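Local coordinates for Esterase/lipase-like protein (Caldicellulosiruptor lactoaceticus 6A, PDB 6A6O) that hydrolyses both acetyl esters and beta-1,4-xylosides, acting as a bifunctional esterase and xylosidase with an alpha/beta-hydrolase-type fold, at residues A[38-42]-A[90-94]; A[140-145]-A[200-206]; A[215-221]-A[246-252]. All blocks are in the same frame, centred on the assembly; numbering follows the deposited sequence.

From the N terminus, the chain first runs through the loop that leads into strand 42-46. Contact 1 closes when strand 86-91 comes back beside it, a loop of 47 residues that takes in strand 54-60. Contact 2 opens later, on helix 134-142, and closes 54 residues on at the turn after helix 195-200. Contact 3 then joins strands 214-219 and 244-249 across a shorter loop that holds helix 228-239. The three loops follow in series, none enclosing or crossing another. Contacts 1 and 3 belong to the same mixed sheet on opposite sides of the chain's centre, their own centres about 29 Å apart, whereas contact 2 ties a helix to the segment leading into strand 214-219.

Contact 1. Residues A[38-42]-A[90-94]; sequences PFVPH and LNYRV
His42 and Asn91 form an antiparallel hydrogen-bonded pair where strand 42-46 begins and strand 86-91 ends, in the mixed sheet of this hydrolase. Two backbone bonds close the pair: Asn91 N to His42 O at 2.9 Å, and His42 N to Asn91 O at 3.2 Å. Both side chains leave the same face of the sheet and lie side by side, with Asn91 CB over one face of the imidazole, 3.9 Å from its centroid, as a CH-pi contact. The ring is held in place by the loop just before it: with chi1 at 63°, CG sits between the backbone N and carbonyl carbon, and ND1 turns back to donate to Val40 O at 2.8 Å, in the ring plane. The Asn91 amide oxygen is taken by Arg68. Toward 90-94 the preceding residues pack rather than pair. Proline suits position 41, where segment 90-94 calls for no N-H; its CA gives a CA-H...O contact to Asn91 O. The same oxygen lies at the edge of the Phe39 ring, 3.2 Å from CZ, and Arg93 CG also meets that edge, 3.9 Å from CD2. Arg93 bends at chi3 past Pro41 CG and reaches a salt bridge with Asp105 of helix 101-115. The arrangement is that of an antiparallel N-terminal strand joined to the parallel core of an alpha/beta-hydrolase sheet.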
loop_
_atom_site.group_PDB
_atom_site.type_symbol
_atom_site.label_atom_id
_atom_site.label_comp_id
_atom_site.label_asym_id
_atom_site.label_seq_id
_atom_site.Cartn_x
_atom_site.Cartn_y
_atom_site.Cartn_z
ATOM N N PRO A 38 7.569 -17.106 -13.906
ATOM C CA PRO A 38 8.398 -16.061 -14.531
ATOM C C PRO A 38 8.265 -14.693 -13.884
ATOM O O PRO A 38 9.099 -13.819 -14.150
ATOM C CB PRO A 38 7.894 -16.034 -15.979
ATOM C CG PRO A 38 6.477 -16.493 -15.882
ATOM C CD PRO A 38 6.458 -17.523 -14.781
ATOM N N PHE A 39 7.255 -14.468 -13.050
ATOM C CA PHE A 39 7.030 -13.126 -12.531
ATOM C C PHE A 39 8.113 -12.731 -11.532
ATOM O O PHE A 39 8.423 -13.479 -10.598
ATOM C CB PHE A 39 5.658 -13.026 -11.873
ATOM C CG PHE A 39 5.395 -11.681 -11.275
ATOM C CD1 PHE A 39 5.090 -10.604 -12.089
ATOM C CD2 PHE A 39 5.494 -11.482 -9.907
ATOM C CE1 PHE A 39 4.863 -9.350 -11.552
ATOM C CE2 PHE A 39 5.267 -10.234 -9.364
ATOM C CZ PHE A 39 4.952 -9.168 -10.191
ATOM N N VAL A 40 8.673 -11.543 -11.717
ATOM C CA VAL A 40 9.658 -10.960 -10.809
ATOM C C VAL A 40 9.018 -9.745 -10.142
ATOM O O VAL A 40 8.663 -8.788 -10.841
ATOM C CB VAL A 40 10.939 -10.561 -11.554
ATOM C CG1 VAL A 40 11.898 -9.859 -10.611
ATOM C CG2 VAL A 40 11.585 -11.795 -12.174
ATOM N N PRO A 41 8.848 -9.731 -8.814
ATOM C CA PRO A 41 8.236 -8.558 -8.171
ATOM C C PRO A 41 9.104 -7.326 -8.367
ATOM O O PRO A 41 10.338 -7.395 -8.348
ATOM C CB PRO A 41 8.142 -8.963 -6.692
ATOM C CG PRO A 41 9.209 -10.007 -6.522
ATOM C CD PRO A 41 9.212 -10.766 -7.830
ATOM N N HIS A 42 8.448 -6.191 -8.574
ATOM C CA HIS A 42 9.165 -4.993 -8.980
ATOM C C HIS A 42 8.301 -3.770 -8.717
ATOM O O HIS A 42 7.094 -3.873 -8.486
ATOM C CB HIS A 42 9.538 -5.060 -10.465
ATOM C CG HIS A 42 8.356 -5.111 -11.383
ATOM N ND1 HIS A 42 7.682 -6.278 -11.666
ATOM C CD2 HIS A 42 7.731 -4.137 -12.089
ATOM C CE1 HIS A 42 6.689 -6.022 -12.500
ATOM N NE2 HIS A 42 6.702 -4.730 -12.775
ATOM N N LEU A 90 3.622 -0.695 -6.982
ATOM C CA LEU A 90 4.239 -1.935 -6.513
ATOM C C LEU A 90 3.540 -3.119 -7.169
ATOM O O LEU A 90 2.356 -3.383 -6.908
ATOM C CB LEU A 90 4.182 -2.067 -4.993
ATOM C CG LEU A 90 4.685 -3.445 -4.523
ATOM C CD1 LEU A 90 6.203 -3.636 -4.807
ATOM C CD2 LEU A 90 4.398 -3.615 -3.039
ATOM N N ASN A 91 4.275 -3.852 -8.005
ATOM C CA ASN A 91 3.763 -5.083 -8.590
ATOM C C ASN A 91 4.276 -6.228 -7.730
ATOM O O ASN A 91 5.323 -6.821 -7.992
ATOM C CB ASN A 91 4.158 -5.198 -10.055
ATOM C CG ASN A 91 3.300 -4.322 -10.932
ATOM O OD1 ASN A 91 2.078 -4.284 -10.774
ATOM N ND2 ASN A 91 3.931 -3.597 -11.855
ATOM N N TYR A 92 3.525 -6.517 -6.672
ATOM C CA TYR A 92 3.853 -7.556 -5.717
ATOM C C TYR A 92 3.354 -8.913 -6.205
ATOM O O TYR A 92 2.473 -9.012 -7.063
ATOM C CB TYR A 92 3.220 -7.228 -4.365
ATOM C CG TYR A 92 1.720 -6.992 -4.430
ATOM C CD1 TYR A 92 0.819 -8.047 -4.259
ATOM C CD2 TYR A 92 1.201 -5.715 -4.627
ATOM C CE1 TYR A 92 -0.563 -7.839 -4.296
ATOM C CE2 TYR A 92 -0.189 -5.496 -4.654
ATOM C CZ TYR A 92 -1.058 -6.568 -4.499
ATOM O OH TYR A 92 -2.431 -6.384 -4.547
ATOM N N ARG A 93 3.905 -9.966 -5.609
ATOM C CA ARG A 93 3.545 -11.321 -6.006
ATOM C C ARG A 93 2.108 -11.653 -5.618
ATOM O O ARG A 93 1.592 -11.196 -4.588
ATOM C CB ARG A 93 4.498 -12.324 -5.367
ATOM C CG ARG A 93 5.802 -12.481 -6.136
ATOM C CD ARG A 93 6.787 -13.359 -5.391
ATOM N NE ARG A 93 7.458 -12.656 -4.307
ATOM C CZ ARG A 93 8.339 -13.221 -3.494
ATOM N NH1 ARG A 93 8.638 -14.511 -3.641
ATOM N NH2 ARG A 93 8.911 -12.513 -2.532
ATOM N N VAL A 94 1.469 -12.479 -6.451
ATOM C CA VAL A 94 0.104 -12.930 -6.255
ATOM C C VAL A 94 0.048 -14.443 -6.476
ATOM O O VAL A 94 1.064 -15.084 -6.732
ATOM C CB VAL A 94 -0.890 -12.199 -7.181
ATOM C CG1 VAL A 94 -0.957 -10.720 -6.827
ATOM C CG2 VAL A 94 -0.501 -12.383 -8.657
#

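Contact 2. Residues A[140-145]-A[200-206]; sequences SLVGTH and TLSSHNM
Met206 lies across Thr144 and His145, in the segment that continues from helix 134-142, and its CB, CG and CE each touch a neighbour there. Its CB packs on Thr144 CB at 3.8 Å, the two side chains crossing at about a right angle. CG then comes to 3.8 Å from His145 CE1. Bends at chi2 and chi3 (-75° and -63°) fold the rest of the chain back over the imidazole: SD stands farther off, oblique to the ring, while CE sits over one face, 4.1 Å from the centroid, in a CH-pi contact. The unbranched, flexible thioether suits the place because it can bend over the ring. At the edge of that ring, near its plane, Thr200 O approaches His145 CE1 to 3.1 Å. Deeper in the contact, Leu141 and Leu201 bring their CD2 methyls to 4.1 Å, and Leu141 CD2 also leans on Ser203 CB. Two small hydroxyls let the backbones draw close: Ser203 OG donates to Ser140 OG at 2.6 Å, a buried bond, and Ser140 OG in turn hydrogen-bonds His137 O one helical turn back. At the outer end a water bridges the segments, donating to Thr144 O and Met206 O. Leu141 O accepts from both Thr144 N and His145 N. Helix 101-115 covers another side through Leu103, which touches Leu141 and His145. This is helix-to-loop packing in an alpha/beta-hydrolase fold, joining the far end of the helix that probably follows the nucleophile elbow to the segment between helix 195-200 and strand 214-219.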
loop_
_atom_site.group_PDB
_atom_site.type_symbol
_atom_site.label_atom_id
_atom_site.label_comp_id
_atom_site.label_asym_id
_atom_site.label_seq_id
_atom_site.Cartn_x
_atom_site.Cartn_y
_atom_site.Cartn_z
ATOM N N SER A 140 -2.038 -1.858 4.749
ATOM C CA SER A 140 -2.297 -1.826 6.182
ATOM C C SER A 140 -1.353 -2.759 6.931
ATOM O O SER A 140 -1.027 -2.497 8.097
ATOM C CB SER A 140 -3.763 -2.175 6.480
ATOM O OG SER A 140 -4.030 -3.563 6.313
ATOM N N LEU A 141 -0.895 -3.829 6.279
ATOM C CA LEU A 141 0.048 -4.751 6.902
ATOM C C LEU A 141 1.431 -4.123 7.022
ATOM O O LEU A 141 2.068 -4.188 8.079
ATOM C CB LEU A 141 0.127 -6.051 6.098
ATOM C CG LEU A 141 -1.087 -6.971 6.220
ATOM C CD1 LEU A 141 -0.884 -8.201 5.359
ATOM C CD2 LEU A 141 -1.325 -7.350 7.700
ATOM N N VAL A 142 1.922 -3.515 5.942
ATOM C CA VAL A 142 3.223 -2.875 6.052
ATOM C C VAL A 142 3.140 -1.658 6.977
ATOM O O VAL A 142 4.132 -1.295 7.619
ATOM C CB VAL A 142 3.759 -2.593 4.627
ATOM C CG1 VAL A 142 3.149 -1.342 4.024
ATOM C CG2 VAL A 142 5.288 -2.553 4.615
ATOM N N GLY A 143 1.948 -1.067 7.137
ATOM C CA GLY A 143 1.738 -0.012 8.105
ATOM C C GLY A 143 1.594 -0.468 9.540
ATOM O O GLY A 143 1.493 0.379 10.428
ATOM N N THR A 144 1.563 -1.780 9.792
ATOM C CA THR A 144 1.465 -2.306 11.146
ATOM C C THR A 144 2.548 -3.318 11.482
ATOM O O THR A 144 2.825 -3.509 12.671
ATOM C CB THR A 144 0.087 -2.966 11.397
ATOM O OG1 THR A 144 -0.187 -3.945 10.385
ATOM C CG2 THR A 144 -1.038 -1.926 11.395
ATOM N N HIS A 145 3.176 -3.953 10.484
ATOM C CA HIS A 145 4.174 -5.008 10.659
ATOM C C HIS A 145 5.601 -4.523 10.414
ATOM O O HIS A 145 6.501 -5.349 10.215
ATOM C CB HIS A 145 3.908 -6.169 9.696
ATOM C CG HIS A 145 2.832 -7.117 10.129
ATOM N ND1 HIS A 145 1.513 -6.745 10.279
ATOM C CD2 HIS A 145 2.875 -8.450 10.370
ATOM C CE1 HIS A 145 0.796 -7.800 10.633
ATOM N NE2 HIS A 145 1.598 -8.845 10.699
ATOM N N THR A 200 -3.131 -12.308 13.153
ATOM C CA THR A 200 -2.077 -11.319 12.952
ATOM C C THR A 200 -2.166 -10.649 11.588
ATOM O O THR A 200 -1.629 -9.550 11.416
ATOM C CB THR A 200 -0.689 -11.944 13.145
ATOM O OG1 THR A 200 -0.457 -12.914 12.116
ATOM C CG2 THR A 200 -0.590 -12.610 14.529
ATOM N N LEU A 201 -2.861 -11.256 10.626
ATOM C CA LEU A 201 -3.063 -10.628 9.326
ATOM C C LEU A 201 -4.420 -9.939 9.213
ATOM O O LEU A 201 -4.759 -9.423 8.140
ATOM C CB LEU A 201 -2.908 -11.660 8.213
ATOM C CG LEU A 201 -1.544 -12.341 8.205
ATOM C CD1 LEU A 201 -1.508 -13.386 7.085
ATOM C CD2 LEU A 201 -0.415 -11.316 8.041
ATOM N N SER A 202 -5.209 -9.926 10.286
ATOM C CA SER A 202 -6.345 -9.012 10.388
ATOM C C SER A 202 -5.763 -7.711 10.930
ATOM O O SER A 202 -5.471 -7.596 12.126
ATOM C CB SER A 202 -7.435 -9.599 11.281
ATOM O OG SER A 202 -7.976 -10.772 10.686
ATOM N N SER A 203 -5.537 -6.743 10.038
ATOM C CA SER A 203 -4.556 -5.709 10.344
ATOM C C SER A 203 -5.028 -4.748 11.429
ATOM O O SER A 203 -4.184 -4.115 12.073
ATOM C CB SER A 203 -4.179 -4.938 9.075
ATOM O OG SER A 203 -5.314 -4.324 8.468
ATOM N N HIS A 204 -6.341 -4.635 11.666
ATOM C CA HIS A 204 -6.787 -3.795 12.778
ATOM C C HIS A 204 -6.264 -4.318 14.114
ATOM O O HIS A 204 -6.060 -3.533 15.050
ATOM C CB HIS A 204 -8.320 -3.667 12.795
ATOM C CG HIS A 204 -9.056 -4.948 13.036
ATOM N ND1 HIS A 204 -9.056 -5.995 12.133
ATOM C CD2 HIS A 204 -9.840 -5.344 14.067
ATOM C CE1 HIS A 204 -9.801 -6.979 12.603
ATOM N NE2 HIS A 204 -10.294 -6.606 13.773
ATOM N N ASN A 205 -5.993 -5.627 14.206
ATOM C CA ASN A 205 -5.438 -6.218 15.424
ATOM C C ASN A 205 -4.009 -5.759 15.711
ATOM O O ASN A 205 -3.551 -5.857 16.862
ATOM C CB ASN A 205 -5.429 -7.752 15.315
ATOM C CG ASN A 205 -6.805 -8.373 15.429
ATOM O OD1 ASN A 205 -7.697 -7.867 16.122
ATOM N ND2 ASN A 205 -6.982 -9.505 14.753
ATOM N N MET A 206 -3.287 -5.279 14.700
ATOM C CA MET A 206 -1.862 -5.015 14.819
ATOM C C MET A 206 -1.523 -3.533 14.848
ATOM O O MET A 206 -0.342 -3.179 14.879
ATOM C CB MET A 206 -1.122 -5.713 13.673
ATOM C CG MET A 206 -1.324 -7.215 13.702
ATOM S SD MET A 206 -0.340 -7.954 15.038
ATOM C CE MET A 206 1.304 -7.545 14.465
HETATM O O HOH W 1 1.741 -1.308 14.358
#

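Contact 3. Residues A[215-221]-A[246-252]; sequences FLWHTSD and LHIFPHG
Strands 214-219 and 244-249 are the two parallel strands of a beta-alpha-beta unit crossed over by helix 228-239, and Leu216 to Thr219 run in register with Leu246 to Phe249. The backbone is stitched by His247 N to Leu216 O, His218 N to His247 O, Phe249 N to His218 O and Ser220 N to Phe249 O. Leu216 and Ile248 turn apolar side chains to the face covered by that helix; on the other face Phe215 CZ meets the edge of the His247 ring, 3.5 Å from CD2, and Trp217 stacks on Trp268. At the strand ends, polar side chains add bonds: Thr219 OG1 donates to Gly252 O at 2.7 Å, and Ser220 OG reaches a lone pair of Pro250 O at 2.8 Å. Asp221 has chi1 at 68°, letting its carboxylate face the opposite turn: OD1 accepts Gly252 N at 2.9 Å through its syn lone pair and, less certainly, in one of two His251 conformers, ND1 donates to OD2 from above the carboxylate plane. Side-chain bonds thus reinforce the strand-end pairing and extend it into loops, near those that usually carry the catalytic acid and histidine of alpha/beta-hydrolases, roles not assigned to Asp221 or His251.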
loop_
_atom_site.group_PDB
_atom_site.type_symbol
_atom_site.label_atom_id
_atom_site.label_comp_id
_atom_site.label_asym_id
_atom_site.label_seq_id
_atom_site.Cartn_x
_atom_site.Cartn_y
_atom_site.Cartn_z
ATOM N N PHE A 215 -5.361 7.652 6.264
ATOM C CA PHE A 215 -6.559 8.167 5.605
ATOM C C PHE A 215 -7.282 6.958 5.032
ATOM O O PHE A 215 -6.658 6.147 4.338
ATOM C CB PHE A 215 -6.149 9.150 4.485
ATOM C CG PHE A 215 -7.291 9.682 3.631
ATOM C CD1 PHE A 215 -7.912 8.881 2.672
ATOM C CD2 PHE A 215 -7.669 11.021 3.728
ATOM C CE1 PHE A 215 -8.935 9.394 1.871
ATOM C CE2 PHE A 215 -8.682 11.546 2.921
ATOM C CZ PHE A 215 -9.317 10.738 1.992
ATOM N N LEU A 216 -8.578 6.819 5.323
ATOM C CA LEU A 216 -9.373 5.716 4.786
ATOM C C LEU A 216 -10.597 6.246 4.064
ATOM O O LEU A 216 -11.180 7.253 4.477
ATOM C CB LEU A 216 -9.884 4.752 5.877
ATOM C CG LEU A 216 -8.896 4.148 6.866
ATOM C CD1 LEU A 216 -8.810 5.058 8.103
ATOM C CD2 LEU A 216 -9.328 2.732 7.262
ATOM N N TRP A 217 -11.005 5.545 3.004
ATOM C CA TRP A 217 -12.328 5.793 2.441
ATOM C C TRP A 217 -12.953 4.488 1.955
ATOM O O TRP A 217 -12.262 3.493 1.702
ATOM C CB TRP A 217 -12.285 6.863 1.331
ATOM C CG TRP A 217 -11.758 6.400 0.000
ATOM C CD1 TRP A 217 -10.456 6.400 -0.416
ATOM C CD2 TRP A 217 -12.530 5.893 -1.100
ATOM N NE1 TRP A 217 -10.368 5.924 -1.711
ATOM C CE2 TRP A 217 -11.623 5.604 -2.152
ATOM C CE3 TRP A 217 -13.891 5.657 -1.298
ATOM C CZ2 TRP A 217 -12.043 5.082 -3.385
ATOM C CZ3 TRP A 217 -14.308 5.143 -2.522
ATOM C CH2 TRP A 217 -13.383 4.863 -3.548
ATOM N N HIS A 218 -14.285 4.502 1.856
ATOM C CA HIS A 218 -15.079 3.298 1.610
ATOM C C HIS A 218 -16.478 3.733 1.191
ATOM O O HIS A 218 -16.909 4.842 1.502
ATOM C CB HIS A 218 -15.158 2.423 2.875
ATOM C CG HIS A 218 -15.049 0.945 2.632
ATOM N ND1 HIS A 218 -14.090 0.169 3.246
ATOM C CD2 HIS A 218 -15.826 0.088 1.920
ATOM C CE1 HIS A 218 -14.233 -1.089 2.868
ATOM N NE2 HIS A 218 -15.291 -1.169 2.076
ATOM N N THR A 219 -17.214 2.836 0.535
ATOM C CA THR A 219 -18.646 3.063 0.345
ATOM C C THR A 219 -19.435 2.161 1.285
ATOM O O THR A 219 -19.054 1.009 1.534
ATOM C CB THR A 219 -19.099 2.849 -1.112
ATOM O OG1 THR A 219 -18.808 1.510 -1.540
ATOM C CG2 THR A 219 -18.399 3.828 -2.017
ATOM N N SER A 220 -20.529 2.695 1.830
ATOM C CA SER A 220 -21.202 1.973 2.900
ATOM C C SER A 220 -21.868 0.698 2.388
ATOM O O SER A 220 -21.961 -0.288 3.129
ATOM C CB SER A 220 -22.209 2.888 3.617
ATOM O OG SER A 220 -23.502 2.864 3.039
ATOM N N ASP A 221 -22.289 0.675 1.124
ATOM C CA ASP A 221 -22.990 -0.479 0.578
ATOM C C ASP A 221 -22.089 -1.380 -0.261
ATOM O O ASP A 221 -22.602 -2.239 -0.997
ATOM C CB ASP A 221 -24.212 -0.017 -0.240
ATOM C CG ASP A 221 -23.831 0.730 -1.511
ATOM O OD1 ASP A 221 -22.634 1.039 -1.724
ATOM O OD2 ASP A 221 -24.748 1.010 -2.315
ATOM N N LEU A 246 -11.263 9.556 7.885
ATOM C CA LEU A 246 -12.089 8.497 7.322
ATOM C C LEU A 246 -13.267 9.117 6.596
ATOM O O LEU A 246 -13.953 9.981 7.148
ATOM C CB LEU A 246 -12.585 7.537 8.415
ATOM C CG LEU A 246 -13.718 6.564 8.045
ATOM C CD1 LEU A 246 -13.289 5.540 7.031
ATOM C CD2 LEU A 246 -14.263 5.865 9.303
ATOM N N HIS A 247 -13.520 8.663 5.371
ATOM C CA HIS A 247 -14.665 9.139 4.604
ATOM C C HIS A 247 -15.432 7.944 4.073
ATOM O O HIS A 247 -14.907 7.177 3.264
ATOM C CB HIS A 247 -14.229 10.041 3.457
ATOM C CG HIS A 247 -13.488 11.256 3.907
ATOM N ND1 HIS A 247 -14.115 12.331 4.500
ATOM C CD2 HIS A 247 -12.171 11.560 3.874
ATOM C CE1 HIS A 247 -13.216 13.251 4.802
ATOM N NE2 HIS A 247 -12.029 12.809 4.431
ATOM N N ILE A 248 -16.684 7.807 4.493
ATOM C CA ILE A 248 -17.558 6.768 3.968
ATOM C C ILE A 248 -18.677 7.460 3.212
ATOM O O ILE A 248 -19.391 8.304 3.771
ATOM C CB ILE A 248 -18.103 5.858 5.074
ATOM C CG1 ILE A 248 -16.952 5.025 5.671
ATOM C CG2 ILE A 248 -19.196 4.949 4.513
ATOM C CD1 ILE A 248 -17.320 4.397 6.994
ATOM N N PHE A 249 -18.800 7.133 1.935
ATOM C CA PHE A 249 -19.908 7.601 1.135
ATOM C C PHE A 249 -20.987 6.524 1.059
ATOM O O PHE A 249 -20.684 5.327 1.147
ATOM C CB PHE A 249 -19.415 7.973 -0.264
ATOM C CG PHE A 249 -18.410 9.089 -0.248
ATOM C CD1 PHE A 249 -18.829 10.411 -0.140
ATOM C CD2 PHE A 249 -17.047 8.812 -0.283
ATOM C CE1 PHE A 249 -17.905 11.442 -0.105
ATOM C CE2 PHE A 249 -16.121 9.848 -0.244
ATOM C CZ PHE A 249 -16.554 11.147 -0.156
ATOM N N PRO A 250 -22.259 6.922 0.947
ATOM C CA PRO A 250 -23.333 5.927 1.100
ATOM C C PRO A 250 -23.328 4.847 0.039
ATOM O O PRO A 250 -23.524 3.674 0.378
ATOM C CB PRO A 250 -24.617 6.772 1.022
ATOM C CG PRO A 250 -24.205 8.150 1.398
ATOM C CD PRO A 250 -22.773 8.301 0.929
ATOM N N HIS A 251 -23.096 5.189 -1.227
ATOM C CA HIS A 251 -23.332 4.252 -2.316
ATOM C C HIS A 251 -22.168 4.216 -3.291
ATOM O O HIS A 251 -21.644 5.257 -3.701
ATOM C CB HIS A 251 -24.621 4.607 -3.078
ATOM C CG HIS A 251 -25.861 4.405 -2.271
ATOM N ND1 HIS A 251 -26.294 3.158 -1.871
ATOM C CD2 HIS A 251 -26.746 5.293 -1.756
ATOM C CE1 HIS A 251 -27.400 3.286 -1.158
ATOM N NE2 HIS A 251 -27.693 4.573 -1.069
ATOM N N GLY A 252 -21.794 3.005 -3.688
ATOM C CA GLY A 252 -20.831 2.840 -4.756
ATOM C C GLY A 252 -20.364 1.408 -4.814
ATOM O O GLY A 252 -20.091 0.805 -3.773
#